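Local coordinates for solute-binding protein (Thermoactinomyces vulgaris, PDB 2ZYO) that binds maltotetraose between its two lobes and probably delivers cyclo- and maltodextrins to a membrane sugar transporter, at residues N172-Y175 against Y176-L180; E361-N364 against N365-F369; E207-Q210 against G211-V215. All coordinates share one frame; numbering follows the deposited sequence.

Contact 1: residues N172-Y175 against Y176-L180; sequences NNFY and YTYFL. With GLC (alpha-D-glucopyranose), chain B; GLC (alpha-D-glucopyranose), chain C.
At the N-terminus of helix 174-183 the carbonyl O of Asn-173 accepts from two successive amides, Tyr-176 N at 2.9 Å and Thr-177 N at 3.1 Å. Asn-173 is the N-cap: its OD1 takes the amide proton of Tyr-175 N (3.0 Å). With CG anti to the backbone N (chi1 -173°), the amide reaches past the helix end to the sugar. There OD1 also accepts from O6 of the chain C glucose, while ND2 donates to O6 of the chain B glucose at 3.2 Å and to Glu-170. Asn-173 CG meets the Tyr-176 ring at its edge, 3.6 Å from CD2.

Tyr-175 turns its own edge onto the face of Tyr-176, CD2 standing over the ring centre with the planes at 83°. C4 of the chain B glucose stands over the centre of one face of the Tyr-175 ring, 3.9 Å above it. Farther from the sugar, the edge of Tyr-178 points to the face of Phe-174 in an offset edge-to-face pair, CZ of Phe-174 lying 3.7 Å from CD1 of Tyr-178. Asn-173, Tyr-175 and Tyr-176 belong to the glucan pocket, and an aromatic ring against a pyranose is characteristic of sugar-binding sites.

Contact 2: residues E361-N364 against N365-F369; sequences EPIN and NAHTF
His-367 and Ile-363 meet through one backbone carbonyl: Ile-363 O accepts from His-367 ND1 at 2.8 Å and from His-367 N at 3.1 Å. The two donors come from opposite faces of the carbonyl plane. The ND1 bond, a side-chain bond to the carbonyl four residues back in a helix, is nearly straight (167° at the hydrogen), with the oxygen close to the imidazole plane. Because CG of His-367 lies beside its backbone N and anti to the carbonyl carbon (chi1 -81°), the ring folds back along the helix and ND1 reaches the preceding turn. Alongside it runs the Ile-363 side chain, whose CG1 is 4.0 Å from CE1 of His-367.

On another flank, the Glu-361 and Asn-365 side chains run the same way, one turn apart. A water bridges them, donating to Glu-361 OE2 at 2.6 Å and accepting from Asn-365 ND2 at 3.1 Å. A second water links Asn-364 O to Thr-368 OG1, 3.0 Å from that hydroxyl.

Further out, NE2 of His-367 is hydrogen-bonded to Thr-177 OG1, and Met-212 and Val-215 of helix 206-220 pack against the ring. Asn-364, which this helix contributes to the sugar pocket, uses OD1 to accept from Phe-174 N, while its ND2 makes a weak hydrogen bond to a glucose O6.

Both ring nitrogens of His-367 are therefore engaged, which fixes the rotation of the imidazole. Since ND1 donates to a carbonyl, a neutral ring would carry its proton there and leave NE2 as an acceptor for the threonine hydroxyl, although a charged ring, donating from NE2, would also be compatible.

Contact 3: residues E207-Q210 against G211-V215; sequences EAVQ and GMNEV
Asn-213 packs back onto the turn that carries Val-209: its N donates to Val-209 O at 2.8 Å, and its amide carbon CG comes within 3.2 Å of the same oxygen. A chi1 of -75° swings the amide back over the preceding turn. OD1 then passes 4.1 Å from CG1 of Val-209, a contact of van der Waals kind.

Close packing is carried mainly by the backbone. Met-212 N donates to Ala-208 O at 2.9 Å and Gly-211 N to Glu-207 O at 3.1 Å, both consistent with regular alpha-helical geometry. CB of Met-212 rests 3.7 Å from Ala-208 O, whereas beyond CB the chain bends off toward the neighbouring helices.

The solvent side is looser. Gln-210, exposed and bent at chi2, brings OE1 only to 3.8 Å from ND2 of Asn-213, and the two amide planes stand 80° apart. The backbone bond is longer here too: Glu-214 N reaches Gln-210 O weakly, at 3.4 Å. The Glu-214 carboxylate is held elsewhere, by salt bridges to Lys-184 and Lys-217.

Ala-208 and Met-212 face Leu-381 of helix 377-394, and Met-212 also meets Ala-366 and Val-370 of helix 360-371. Val-215 and Glu-214 touch helix 174-183, placing helix 206-220 against three neighbouring helices.

Overall arrangement
Each contact is local to one helix, so none closes a long loop; they follow in series, without nesting or crossing. Contact 1 comes first, at the start of helix 174-183, followed by contact 3 in helix 206-220 and, much later, contact 2 in helix 360-371. The three helices pack together in space, with contact centres about 10 to 13 Å apart. Contacts 1 and 3 meet through Leu-180 and Thr-177 against Val-215, and contacts 2 and 3 through van der Waals packing of their helices. Contacts 1 and 2 are joined by polar links, placing sequence-distant helices together on the same side of the chain's centre.

Contact 1: residues N172-Y175 against Y176-L180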
loop_
_atom_site.group_PDB
_atom_site.type_symbol
_atom_site.label_atom_id
_atom_site.label_comp_id
_atom_site.label_asym_id
_atom_site.label_seq_id
_atom_site.Cartn_x
_atom_site.Cartn_y
_atom_site.Cartn_z
ATOM N N ASN A 172 -1.008 15.836 -7.132
ATOM C CA ASN A 172 -1.894 16.509 -6.183
ATOM C C ASN A 172 -2.455 15.545 -5.133
ATOM O O ASN A 172 -3.427 15.854 -4.439
ATOM C CB ASN A 172 -3.024 17.239 -6.924
ATOM C CG ASN A 172 -3.849 16.313 -7.812
ATOM O OD1 ASN A 172 -3.582 15.113 -7.914
ATOM N ND2 ASN A 172 -4.866 16.875 -8.459
ATOM N N ASN A 173 -1.821 14.381 -5.026
ATOM C CA ASN A 173 -2.248 13.322 -4.119
ATOM C C ASN A 173 -1.067 12.899 -3.254
ATOM O O ASN A 173 -0.065 12.403 -3.770
ATOM C CB ASN A 173 -2.785 12.137 -4.933
ATOM C CG ASN A 173 -3.422 11.050 -4.071
ATOM O OD1 ASN A 173 -3.065 10.853 -2.909
ATOM N ND2 ASN A 173 -4.364 10.318 -4.661
ATOM N N PHE A 174 -1.195 13.110 -1.945
ATOM C CA PHE A 174 -0.119 12.845 -0.981
ATOM C C PHE A 174 0.363 11.395 -0.978
ATOM O O PHE A 174 1.532 11.127 -0.691
ATOM C CB PHE A 174 -0.557 13.272 0.423
ATOM C CG PHE A 174 0.496 13.084 1.488
ATOM C CD1 PHE A 174 1.697 13.787 1.442
ATOM C CD2 PHE A 174 0.268 12.218 2.556
ATOM C CE1 PHE A 174 2.661 13.621 2.434
ATOM C CE2 PHE A 174 1.226 12.049 3.554
ATOM C CZ PHE A 174 2.424 12.751 3.492
ATOM N N TYR A 175 -0.528 10.457 -1.298
ATOM C CA TYR A 175 -0.112 9.063 -1.417
ATOM C C TYR A 175 1.039 8.923 -2.422
ATOM O O TYR A 175 1.992 8.169 -2.196
ATOM C CB TYR A 175 -1.283 8.145 -1.807
ATOM C CG TYR A 175 -0.815 6.724 -2.020
ATOM C CD1 TYR A 175 -0.641 5.861 -0.939
ATOM C CD2 TYR A 175 -0.492 6.260 -3.296
ATOM C CE1 TYR A 175 -0.177 4.563 -1.124
ATOM C CE2 TYR A 175 -0.026 4.964 -3.493
ATOM C CZ TYR A 175 0.130 4.124 -2.401
ATOM O OH TYR A 175 0.595 2.846 -2.595
ATOM N N TYR A 176 0.943 9.664 -3.524
ATOM C CA TYR A 176 1.914 9.581 -4.609
ATOM C C TYR A 176 3.133 10.465 -4.374
ATOM O O TYR A 176 4.255 10.090 -4.722
ATOM C CB TYR A 176 1.246 9.921 -5.947
ATOM C CG TYR A 176 0.220 8.893 -6.371
ATOM C CD1 TYR A 176 0.578 7.822 -7.189
ATOM C CD2 TYR A 176 -1.106 8.977 -5.937
ATOM C CE1 TYR A 176 -0.356 6.865 -7.573
ATOM C CE2 TYR A 176 -2.048 8.020 -6.315
ATOM C CZ TYR A 176 -1.666 6.971 -7.136
ATOM O OH TYR A 176 -2.586 6.021 -7.520
ATOM N N THR A 177 2.910 11.628 -3.767
ATOM C CA THR A 177 3.973 12.609 -3.567
ATOM C C THR A 177 4.759 12.383 -2.282
ATOM O O THR A 177 5.712 13.112 -2.004
ATOM C CB THR A 177 3.419 14.041 -3.542
ATOM O OG1 THR A 177 2.519 14.177 -2.438
ATOM C CG2 THR A 177 2.694 14.358 -4.833
ATOM N N TYR A 178 4.372 11.375 -1.501
ATOM C CA TYR A 178 5.049 11.103 -0.232
ATOM C C TYR A 178 6.574 11.080 -0.354
ATOM O O TYR A 178 7.269 11.636 0.501
ATOM C CB TYR A 178 4.556 9.806 0.410
ATOM C CG TYR A 178 5.270 9.491 1.706
ATOM C CD1 TYR A 178 5.074 10.279 2.838
ATOM C CD2 TYR A 178 6.156 8.418 1.794
ATOM C CE1 TYR A 178 5.731 10.002 4.030
ATOM C CE2 TYR A 178 6.820 8.135 2.982
ATOM C CZ TYR A 178 6.601 8.931 4.094
ATOM O OH TYR A 178 7.250 8.660 5.280
ATOM N N PHE A 179 7.090 10.458 -1.417
ATOM C CA PHE A 179 8.542 10.341 -1.589
ATOM C C PHE A 179 9.244 11.697 -1.600
ATOM O O PHE A 179 10.379 11.811 -1.142
ATOM C CB PHE A 179 8.913 9.486 -2.815
ATOM C CG PHE A 179 8.839 10.214 -4.133
ATOM C CD1 PHE A 179 9.989 10.743 -4.715
ATOM C CD2 PHE A 179 7.627 10.349 -4.806
ATOM C CE1 PHE A 179 9.933 11.409 -5.941
ATOM C CE2 PHE A 179 7.556 11.016 -6.032
ATOM C CZ PHE A 179 8.714 11.546 -6.602
ATOM N N LEU A 180 8.553 12.720 -2.104
ATOM C CA LEU A 180 9.093 14.083 -2.119
ATOM C C LEU A 180 9.206 14.661 -0.712
ATOM O O LEU A 180 10.157 15.380 -0.408
ATOM C CB LEU A 180 8.246 15.001 -3.007
ATOM C CG LEU A 180 8.185 14.661 -4.502
ATOM C CD1 LEU A 180 7.102 15.468 -5.208
ATOM C CD2 LEU A 180 9.535 14.877 -5.173
HETATM C C1 GLC B . -3.855 2.962 -4.800
HETATM C C2 GLC B . -3.717 2.346 -3.384
HETATM C C3 GLC B . -4.448 3.162 -2.296
HETATM C C4 GLC B . -4.188 4.661 -2.449
HETATM C C5 GLC B . -4.471 5.092 -3.886
HETATM C C6 GLC B . -4.232 6.575 -4.125
HETATM O O1 GLC B . -5.115 2.747 -5.332
HETATM O O2 GLC B . -4.205 1.005 -3.382
HETATM O O3 GLC B . -4.002 2.747 -1.012
HETATM O O4 GLC B . -5.043 5.389 -1.547
HETATM O O5 GLC B . -3.602 4.374 -4.782
HETATM O O6 GLC B . -5.449 7.309 -4.102
HETATM C C1 GLC C . -4.403 5.950 -0.435
HETATM C C2 GLC C . -5.141 5.550 0.844
HETATM C C3 GLC C . -6.514 6.216 0.883
HETATM C C4 GLC C . -6.369 7.733 0.739
HETATM C C5 GLC C . -5.573 8.064 -0.528
HETATM C C6 GLC C . -5.278 9.544 -0.662
HETATM O O2 GLC C . -5.293 4.140 0.886
HETATM O O3 GLC C . -7.164 5.906 2.106
HETATM O O4 GLC C . -7.655 8.332 0.667
HETATM O O5 GLC C . -4.304 7.371 -0.522
HETATM O O6 GLC C . -5.797 10.060 -1.878
#

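Contact 2: residues E361-N364 against N365-F369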
loop_
_atom_site.group_PDB
_atom_site.type_symbol
_atom_site.label_atom_id
_atom_site.label_comp_id
_atom_site.label_asym_id
_atom_site.label_seq_id
_atom_site.Cartn_x
_atom_site.Cartn_y
_atom_site.Cartn_z
ATOM N N GLU A 361 -7.717 13.867 3.380
ATOM C CA GLU A 361 -8.534 14.947 2.811
ATOM C C GLU A 361 -7.852 16.328 2.888
ATOM O O GLU A 361 -7.657 16.963 1.849
ATOM C CB GLU A 361 -9.941 14.966 3.434
ATOM C CG GLU A 361 -10.910 15.974 2.812
ATOM C CD GLU A 361 -12.208 16.113 3.598
ATOM O OE1 GLU A 361 -12.692 15.102 4.152
ATOM O OE2 GLU A 361 -12.748 17.238 3.658
ATOM N N PRO A 362 -7.485 16.789 4.105
ATOM C CA PRO A 362 -6.801 18.083 4.252
ATOM C C PRO A 362 -5.462 18.181 3.514
ATOM O O PRO A 362 -5.176 19.218 2.913
ATOM C CB PRO A 362 -6.580 18.202 5.766
ATOM C CG PRO A 362 -7.536 17.259 6.377
ATOM C CD PRO A 362 -7.712 16.147 5.413
ATOM N N ILE A 363 -4.649 17.126 3.557
ATOM C CA ILE A 363 -3.341 17.178 2.893
ATOM C C ILE A 363 -3.468 17.210 1.365
ATOM O O ILE A 363 -2.704 17.908 0.692
ATOM C CB ILE A 363 -2.344 16.074 3.385
ATOM C CG1 ILE A 363 -0.909 16.388 2.933
ATOM C CG2 ILE A 363 -2.764 14.681 2.927
ATOM C CD1 ILE A 363 -0.316 17.636 3.564
ATOM N N ASN A 364 -4.436 16.468 0.831
ATOM C CA ASN A 364 -4.689 16.473 -0.610
ATOM C C ASN A 364 -5.272 17.800 -1.076
ATOM O O ASN A 364 -4.915 18.295 -2.145
ATOM C CB ASN A 364 -5.583 15.300 -1.020
ATOM C CG ASN A 364 -4.889 13.957 -0.872
ATOM O OD1 ASN A 364 -3.658 13.877 -0.856
ATOM N ND2 ASN A 364 -5.677 12.893 -0.759
ATOM N N ASN A 365 -6.159 18.377 -0.266
ATOM C CA ASN A 365 -6.680 19.715 -0.531
ATOM C C ASN A 365 -5.555 20.743 -0.563
ATOM O O ASN A 365 -5.534 21.621 -1.426
ATOM C CB ASN A 365 -7.735 20.107 0.507
ATOM C CG ASN A 365 -9.045 19.360 0.327
ATOM O OD1 ASN A 365 -9.229 18.612 -0.635
ATOM N ND2 ASN A 365 -9.968 19.564 1.259
ATOM N N ALA A 366 -4.614 20.615 0.372
ATOM C CA ALA A 366 -3.425 21.464 0.406
ATOM C C ALA A 366 -2.616 21.357 -0.889
ATOM O O ALA A 366 -2.122 22.361 -1.397
ATOM C CB ALA A 366 -2.556 21.124 1.610
ATOM N N HIS A 367 -2.495 20.138 -1.418
ATOM C CA HIS A 367 -1.869 19.918 -2.724
ATOM C C HIS A 367 -2.603 20.679 -3.829
ATOM O O HIS A 367 -1.970 21.320 -4.668
ATOM C CB HIS A 367 -1.827 18.427 -3.066
ATOM C CG HIS A 367 -0.695 17.685 -2.427
ATOM N ND1 HIS A 367 -0.636 17.437 -1.072
ATOM C CD2 HIS A 367 0.413 17.117 -2.961
ATOM C CE1 HIS A 367 0.465 16.759 -0.799
ATOM N NE2 HIS A 367 1.119 16.552 -1.926
ATOM N N THR A 368 -3.934 20.602 -3.818
ATOM C CA THR A 368 -4.772 21.291 -4.803
ATOM C C THR A 368 -4.592 22.809 -4.739
ATOM O O THR A 368 -4.404 23.453 -5.773
ATOM C CB THR A 368 -6.262 20.905 -4.644
ATOM O OG1 THR A 368 -6.424 19.520 -4.964
ATOM C CG2 THR A 368 -7.151 21.724 -5.573
ATOM N N PHE A 369 -4.631 23.369 -3.529
ATOM C CA PHE A 369 -4.484 24.817 -3.356
ATOM C C PHE A 369 -3.126 25.313 -3.855
ATOM O O PHE A 369 -3.032 26.386 -4.454
ATOM C CB PHE A 369 -4.715 25.239 -1.896
ATOM C CG PHE A 369 -6.074 24.867 -1.356
ATOM C CD1 PHE A 369 -7.221 25.004 -2.140
ATOM C CD2 PHE A 369 -6.208 24.396 -0.056
ATOM C CE1 PHE A 369 -8.474 24.659 -1.637
ATOM C CE2 PHE A 369 -7.455 24.050 0.457
ATOM C CZ PHE A 369 -8.589 24.182 -0.334
HETATM O O HOH W 1 -12.961 18.898 1.710
HETATM O O HOH W 2 -6.116 16.528 -4.634
#

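Contact 3: residues E207-Q210 against G211-V215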
loop_
_atom_site.group_PDB
_atom_site.type_symbol
_atom_site.label_atom_id
_atom_site.label_comp_id
_atom_site.label_asym_id
_atom_site.label_seq_id
_atom_site.Cartn_x
_atom_site.Cartn_y
_atom_site.Cartn_z
ATOM N N GLU A 207 10.769 20.890 6.873
ATOM C CA GLU A 207 10.981 19.756 5.973
ATOM C C GLU A 207 9.779 19.540 5.053
ATOM O O GLU A 207 9.943 19.315 3.854
ATOM C CB GLU A 207 11.266 18.477 6.768
ATOM C CG GLU A 207 12.606 18.457 7.503
ATOM C CD GLU A 207 12.581 19.127 8.872
ATOM O OE1 GLU A 207 11.556 19.737 9.251
ATOM O OE2 GLU A 207 13.610 19.042 9.578
ATOM N N ALA A 208 8.578 19.618 5.622
ATOM C CA ALA A 208 7.348 19.435 4.851
ATOM C C ALA A 208 7.163 20.534 3.810
ATOM O O ALA A 208 6.716 20.270 2.687
ATOM C CB ALA A 208 6.149 19.364 5.779
ATOM N N VAL A 209 7.513 21.764 4.182
ATOM C CA VAL A 209 7.447 22.892 3.257
ATOM C C VAL A 209 8.366 22.638 2.060
ATOM O O VAL A 209 7.974 22.863 0.917
ATOM C CB VAL A 209 7.783 24.232 3.957
ATOM C CG1 VAL A 209 7.867 25.372 2.950
ATOM C CG2 VAL A 209 6.740 24.544 5.031
ATOM N N GLN A 210 9.569 22.132 2.323
ATOM C CA GLN A 210 10.505 21.792 1.246
ATOM C C GLN A 210 9.939 20.714 0.320
ATOM O O GLN A 210 10.156 20.754 -0.895
ATOM C CB GLN A 210 11.868 21.366 1.804
ATOM C CG GLN A 210 12.558 22.427 2.666
ATOM C CD GLN A 210 12.816 23.725 1.925
ATOM O OE1 GLN A 210 12.303 24.781 2.299
ATOM N NE2 GLN A 210 13.609 23.654 0.866
ATOM N N GLY A 211 9.217 19.756 0.901
ATOM C CA GLY A 211 8.532 18.718 0.130
ATOM C C GLY A 211 7.451 19.299 -0.764
ATOM O O GLY A 211 7.374 18.972 -1.950
ATOM N N MET A 212 6.620 20.173 -0.196
ATOM C CA MET A 212 5.544 20.826 -0.950
ATOM C C MET A 212 6.088 21.786 -2.015
ATOM O O MET A 212 5.432 22.029 -3.031
ATOM C CB MET A 212 4.573 21.545 -0.002
ATOM C CG MET A 212 3.328 22.132 -0.679
ATOM S SD MET A 212 2.266 20.916 -1.496
ATOM C CE MET A 212 1.117 20.540 -0.177
ATOM N N ASN A 213 7.283 22.329 -1.782
ATOM C CA ASN A 213 7.956 23.141 -2.797
ATOM C C ASN A 213 8.267 22.328 -4.051
ATOM O O ASN A 213 8.209 22.850 -5.169
ATOM C CB ASN A 213 9.244 23.757 -2.246
ATOM C CG ASN A 213 8.988 24.917 -1.301
ATOM O OD1 ASN A 213 7.863 25.387 -1.157
ATOM N ND2 ASN A 213 10.042 25.382 -0.646
ATOM N N GLU A 214 8.600 21.052 -3.860
ATOM C CA GLU A 214 8.827 20.145 -4.984
ATOM C C GLU A 214 7.516 19.858 -5.712
ATOM O O GLU A 214 7.469 19.874 -6.940
ATOM C CB GLU A 214 9.476 18.835 -4.521
ATOM C CG GLU A 214 10.888 18.988 -3.957
ATOM C CD GLU A 214 11.978 19.054 -5.023
ATOM O OE1 GLU A 214 11.700 19.483 -6.165
ATOM O OE2 GLU A 214 13.129 18.678 -4.710
ATOM N N VAL A 215 6.457 19.604 -4.943
ATOM C CA VAL A 215 5.110 19.411 -5.491
ATOM C C VAL A 215 4.712 20.594 -6.379
ATOM O O VAL A 215 4.258 20.408 -7.512
ATOM C CB VAL A 215 4.062 19.208 -4.361
ATOM C CG1 VAL A 215 2.637 19.234 -4.912
ATOM C CG2 VAL A 215 4.329 17.906 -3.610
#